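Side-chain contacts in voltage-sensor containing phosphatase (Ciona intestinalis, PDB 3V0D), which probably dephosphorylates membrane phosphoinositides under the control of a voltage sensor, using a PTEN-like phosphatase domain joined to a C2 domain: residues Arg57-Lys60 against Thr61-Asp65; Phe185-Lys189 against Lys190-Gly194. The protein carries 1 engineered substitution. One frame throughout, in Å; residues are numbered along the deposited sequence.

Contact 1: residues Arg57-Lys60 against Thr61-Asp65; sequences RFFK and TKHPD
Thr61 folds its hydroxyl back onto the helix, where OG1 donates to Arg57 O at 2.7 Å. The backbone N of Thr61 also reaches Arg57 O, at 3.0 Å and from the opposite face of the carbonyl plane, so two donors grip one oxygen. A water then joins Thr61 OG1 to Arg57 NH2, lying 2.8 Å from each. One residue on, Lys62 N bonds to Phe58 O at 2.8 Å, and Lys62 CG sits over the Phe58 ring, 4.1 Å from its centroid and 11° off the normal: a CH-pi contact. A bend at chi2 (-72°) then takes the rest of the lysine away. His63 N follows the same ladder to Phe59 O at 2.9 Å, and its CD2 lies 4.1 Å from Phe59 CD1. Pro64 has no N-H for Lys60 O and instead lays CB against it, 3.3 Å away. The polar ends have partners of their own: Arg57 NH1 pairs with Glu54, Lys62 NZ forms a salt bridge with Asp21, and His63 NE2 is held by Tyr29. Around these groups, Tyr18 and Phe23 meet the Phe58 ring edge-to-face, whereas Phe59 packs on Phe67 and Ala123. This is the C-terminal end of an amphipathic helix, with a proline just beyond its last turn, packed against the phosphatase-domain sheet.

Contact 2: residues Phe185-Lys189 against Lys190-Gly194; sequences FEKIK and KNYGG
Glu186 and Lys190, one turn apart, form a salt bridge in which NZ meets OE2 at 2.9 Å, on the anti side of the carboxylate and 26° out of its plane. Both chains run extended beyond CG and cross, so that Lys190 CE also lies 3.9 Å from Glu186 CG and the methylenes pack together behind the charges. Each end has a second partner near the start of helix 150-161: Glu186 OE1 accepts from Ala150 N, so that, with Lys190 on OE2, the carboxylate is held at both oxygens, and Lys190 NZ bonds to Asp148 O. The next polar centre is Ile188 O, which takes Tyr192 N at 3.0 Å and Gly194 N at 2.9 Å from opposite faces of its plane. Gly193 and Gly194, both at positive phi, turn the chain back for that second bond. Packing completes the turn. The CG2 branch of Ile188, anti to its own N, reaches Gly194 C at 3.6 Å, while its side chain also meets Leu100 and Pro197. Tyr192 presents a ring edge to Lys187 O, CD2 standing 3.7 Å off, and rests on Pro197, Pro198 and Leu298. The 6→1 bond and left-handed glycines resemble a Schellman motif, although the inner pair, Gly193 N and Lys189 O, is too far apart at 3.9 Å; this helix end leads from the phosphatase domain toward the C2 domain.

Contacts 1 and 2 are two ways of ending a helix, set about 34 Å apart between centres and without touching. Contact 1 closes helix 52-62 on the side of the phosphatase domain remote from the C2 domain; it is partly buried, its aromatic side turned to the strands and its polar side carrying a threonine, a water and charged chains. Contact 2 closes helix 176-191 nearer the middle of the molecule, yet is mostly a surface contact. There a salt bridge replaces the hydroxyl bond, glycines replace proline at the exit, and the outer partners are helices and the route to the C2 domain rather than the phosphatase sheet.

Contact 1: residues Arg57-Lys60 against Thr61-Asp65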
loop_
_atom_site.group_PDB
_atom_site.type_symbol
_atom_site.label_atom_id
_atom_site.label_comp_id
_atom_site.label_asym_id
_atom_site.label_seq_id
_atom_site.Cartn_x
_atom_site.Cartn_y
_atom_site.Cartn_z
ATOM N N ARG A 57 7.256 -23.123 15.916
ATOM C CA ARG A 57 8.079 -23.464 17.082
ATOM C C ARG A 57 8.576 -22.220 17.824
ATOM O O ARG A 57 8.574 -22.179 19.048
ATOM C CB ARG A 57 9.257 -24.368 16.671
ATOM C CG ARG A 57 10.075 -24.925 17.837
ATOM C CD ARG A 57 11.107 -25.939 17.371
ATOM N NE ARG A 57 12.249 -25.351 16.668
ATOM C CZ ARG A 57 13.343 -24.880 17.270
ATOM N NH1 ARG A 57 14.343 -24.386 16.543
ATOM N NH2 ARG A 57 13.444 -24.902 18.598
ATOM N N PHE A 58 9.020 -21.210 17.074
ATOM C CA PHE A 58 9.475 -19.968 17.671
ATOM C C PHE A 58 8.406 -19.357 18.573
ATOM O O PHE A 58 8.673 -19.002 19.720
ATOM C CB PHE A 58 9.876 -18.984 16.557
ATOM C CG PHE A 58 10.334 -17.630 17.057
ATOM C CD1 PHE A 58 11.693 -17.374 17.263
ATOM C CD2 PHE A 58 9.409 -16.613 17.346
ATOM C CE1 PHE A 58 12.113 -16.130 17.727
ATOM C CE2 PHE A 58 9.826 -15.369 17.831
ATOM C CZ PHE A 58 11.182 -15.125 18.022
ATOM N N PHE A 59 7.199 -19.209 18.042
ATOM C CA PHE A 59 6.137 -18.564 18.812
ATOM C C PHE A 59 5.665 -19.368 20.009
ATOM O O PHE A 59 5.465 -18.820 21.092
ATOM C CB PHE A 59 5.001 -18.126 17.883
ATOM C CG PHE A 59 5.382 -16.908 17.116
ATOM C CD1 PHE A 59 5.360 -15.665 17.756
ATOM C CD2 PHE A 59 5.834 -16.988 15.802
ATOM C CE1 PHE A 59 5.791 -14.531 17.109
ATOM C CE2 PHE A 59 6.269 -15.853 15.145
ATOM C CZ PHE A 59 6.245 -14.613 15.800
ATOM N N LYS A 60 5.541 -20.674 19.824
ATOM C CA LYS A 60 5.136 -21.539 20.923
ATOM C C LYS A 60 6.181 -21.569 22.041
ATOM O O LYS A 60 5.829 -21.715 23.221
ATOM C CB LYS A 60 4.877 -22.940 20.398
ATOM C CG LYS A 60 3.632 -22.998 19.550
ATOM C CD LYS A 60 3.393 -24.387 19.037
ATOM C CE LYS A 60 2.320 -24.400 17.970
ATOM N NZ LYS A 60 2.578 -25.525 17.010
ATOM N N THR A 61 7.455 -21.425 21.675
ATOM C CA THR A 61 8.572 -21.468 22.626
ATOM C C THR A 61 8.781 -20.137 23.335
ATOM O O THR A 61 8.942 -20.097 24.558
ATOM C CB THR A 61 9.896 -21.869 21.909
ATOM O OG1 THR A 61 9.730 -23.156 21.310
ATOM C CG2 THR A 61 11.094 -21.915 22.895
ATOM N N LYS A 62 8.782 -19.056 22.562
ATOM C CA LYS A 62 9.151 -17.742 23.068
ATOM C C LYS A 62 7.984 -16.931 23.612
ATOM O O LYS A 62 8.175 -16.036 24.458
ATOM C CB LYS A 62 9.857 -16.930 21.981
ATOM C CG LYS A 62 11.167 -17.510 21.457
ATOM C CD LYS A 62 12.274 -17.395 22.455
ATOM C CE LYS A 62 13.626 -17.634 21.801
ATOM N NZ LYS A 62 14.682 -17.590 22.843
ATOM N N HIS A 63 6.783 -17.200 23.102
ATOM C CA HIS A 63 5.611 -16.419 23.479
ATOM C C HIS A 63 4.406 -17.331 23.711
ATOM O O HIS A 63 3.321 -17.074 23.172
ATOM C CB HIS A 63 5.299 -15.367 22.402
ATOM C CG HIS A 63 6.422 -14.412 22.148
ATOM N ND1 HIS A 63 6.748 -13.399 23.027
ATOM C CD2 HIS A 63 7.316 -14.337 21.131
ATOM C CE1 HIS A 63 7.778 -12.723 22.543
ATOM N NE2 HIS A 63 8.148 -13.277 21.399
ATOM N N PRO A 64 4.590 -18.416 24.499
ATOM C CA PRO A 64 3.508 -19.400 24.593
ATOM C C PRO A 64 2.183 -18.785 25.042
ATOM O O PRO A 64 2.118 -18.051 26.045
ATOM C CB PRO A 64 4.021 -20.415 25.642
ATOM C CG PRO A 64 5.055 -19.681 26.399
ATOM C CD PRO A 64 5.699 -18.765 25.400
ATOM N N ASP A 65 1.142 -19.059 24.256
ATOM C CA ASP A 65 -0.219 -18.569 24.510
ATOM C C ASP A 65 -0.339 -17.055 24.544
ATOM O O ASP A 65 -1.342 -16.519 25.027
ATOM C CB ASP A 65 -0.804 -19.152 25.805
ATOM C CG ASP A 65 -0.885 -20.651 25.787
ATOM O OD1 ASP A 65 -1.368 -21.237 24.790
ATOM O OD2 ASP A 65 -0.466 -21.240 26.795
HETATM O O HOH W 1 11.831 -24.955 20.909
#

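Contact 2: residues Phe185-Lys189 against Lys190-Gly194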
loop_
_atom_site.group_PDB
_atom_site.type_symbol
_atom_site.label_atom_id
_atom_site.label_comp_id
_atom_site.label_asym_id
_atom_site.label_seq_id
_atom_site.Cartn_x
_atom_site.Cartn_y
_atom_site.Cartn_z
ATOM N N PHE A 185 -4.630 6.775 8.014
ATOM C CA PHE A 185 -4.880 6.324 9.369
ATOM C C PHE A 185 -4.580 7.428 10.396
ATOM O O PHE A 185 -5.352 7.639 11.326
ATOM C CB PHE A 185 -4.112 5.036 9.681
ATOM C CG PHE A 185 -4.430 4.542 11.058
ATOM C CD1 PHE A 185 -5.711 4.092 11.374
ATOM C CD2 PHE A 185 -3.484 4.622 12.081
ATOM C CE1 PHE A 185 -6.043 3.752 12.688
ATOM C CE2 PHE A 185 -3.812 4.248 13.373
ATOM C CZ PHE A 185 -5.074 3.804 13.681
ATOM N N GLU A 186 -3.467 8.124 10.220
ATOM C CA GLU A 186 -3.157 9.250 11.096
ATOM C C GLU A 186 -4.302 10.264 11.107
ATOM O O GLU A 186 -4.706 10.751 12.174
ATOM C CB GLU A 186 -1.857 9.903 10.646
ATOM C CG GLU A 186 -1.463 11.124 11.497
ATOM C CD GLU A 186 -0.282 11.927 10.962
ATOM O OE1 GLU A 186 0.481 11.436 10.129
ATOM O OE2 GLU A 186 -0.097 13.078 11.425
ATOM N N LYS A 187 -4.823 10.587 9.923
ATOM C CA LYS A 187 -5.916 11.548 9.810
ATOM C C LYS A 187 -7.185 11.033 10.483
ATOM O O LYS A 187 -7.929 11.811 11.115
ATOM C CB LYS A 187 -6.190 11.880 8.340
ATOM C CG LYS A 187 -7.234 12.971 8.123
ATOM C CD LYS A 187 -7.255 13.502 6.696
ATOM C CE LYS A 187 -5.979 14.266 6.355
ATOM N NZ LYS A 187 -5.703 15.380 7.322
ATOM N N ILE A 188 -7.470 9.744 10.337
ATOM C CA ILE A 188 -8.626 9.137 10.982
ATOM C C ILE A 188 -8.517 9.244 12.514
ATOM O O ILE A 188 -9.477 9.621 13.197
ATOM C CB ILE A 188 -8.781 7.692 10.501
ATOM C CG1 ILE A 188 -9.347 7.726 9.089
ATOM C CG2 ILE A 188 -9.673 6.870 11.447
ATOM C CD1 ILE A 188 -9.271 6.420 8.337
ATOM N N LYS A 189 -7.342 8.930 13.055
ATOM C CA LYS A 189 -7.132 9.059 14.496
ATOM C C LYS A 189 -7.262 10.494 14.955
ATOM O O LYS A 189 -7.890 10.764 15.981
ATOM C CB LYS A 189 -5.788 8.398 14.856
ATOM C CG LYS A 189 -5.463 8.268 16.333
ATOM C CD LYS A 189 -4.178 7.474 16.555
ATOM C CE LYS A 189 -3.798 7.413 18.022
ATOM N NZ LYS A 189 -4.805 6.754 18.866
ATOM N N LYS A 190 -6.664 11.423 14.217
ATOM C CA LYS A 190 -6.605 12.799 14.683
ATOM C C LYS A 190 -7.896 13.565 14.464
ATOM O O LYS A 190 -8.255 14.391 15.313
ATOM C CB LYS A 190 -5.434 13.530 14.032
ATOM C CG LYS A 190 -4.079 13.099 14.562
ATOM C CD LYS A 190 -2.947 13.933 13.985
ATOM C CE LYS A 190 -1.606 13.520 14.598
ATOM N NZ LYS A 190 -0.458 14.258 14.008
ATOM N N ASN A 191 -8.611 13.308 13.371
ATOM C CA ASN A 191 -9.739 14.143 12.968
ATOM C C ASN A 191 -11.092 13.477 13.016
ATOM O O ASN A 191 -12.114 14.177 13.016
ATOM C CB ASN A 191 -9.519 14.704 11.552
ATOM C CG ASN A 191 -8.261 15.584 11.450
ATOM O OD1 ASN A 191 -7.655 15.964 12.456
ATOM N ND2 ASN A 191 -7.882 15.914 10.227
ATOM N N TYR A 192 -11.109 12.145 13.042
ATOM C CA TYR A 192 -12.360 11.396 12.995
ATOM C C TYR A 192 -12.550 10.516 14.217
ATOM O O TYR A 192 -13.413 9.648 14.233
ATOM C CB TYR A 192 -12.432 10.564 11.706
ATOM C CG TYR A 192 -12.521 11.422 10.469
ATOM C CD1 TYR A 192 -13.753 11.861 10.002
ATOM C CD2 TYR A 192 -11.375 11.813 9.777
ATOM C CE1 TYR A 192 -13.838 12.635 8.857
ATOM C CE2 TYR A 192 -11.453 12.582 8.622
ATOM C CZ TYR A 192 -12.696 13.003 8.182
ATOM O OH TYR A 192 -12.787 13.763 7.036
ATOM N N GLY A 193 -11.729 10.718 15.252
ATOM C CA GLY A 193 -11.902 9.972 16.493
ATOM C C GLY A 193 -11.629 8.490 16.321
ATOM O O GLY A 193 -12.126 7.693 17.113
ATOM N N GLY A 194 -10.843 8.108 15.304
ATOM C CA GLY A 194 -10.571 6.710 15.066
ATOM C C GLY A 194 -11.649 5.998 14.279
ATOM O O GLY A 194 -11.492 4.819 14.036
#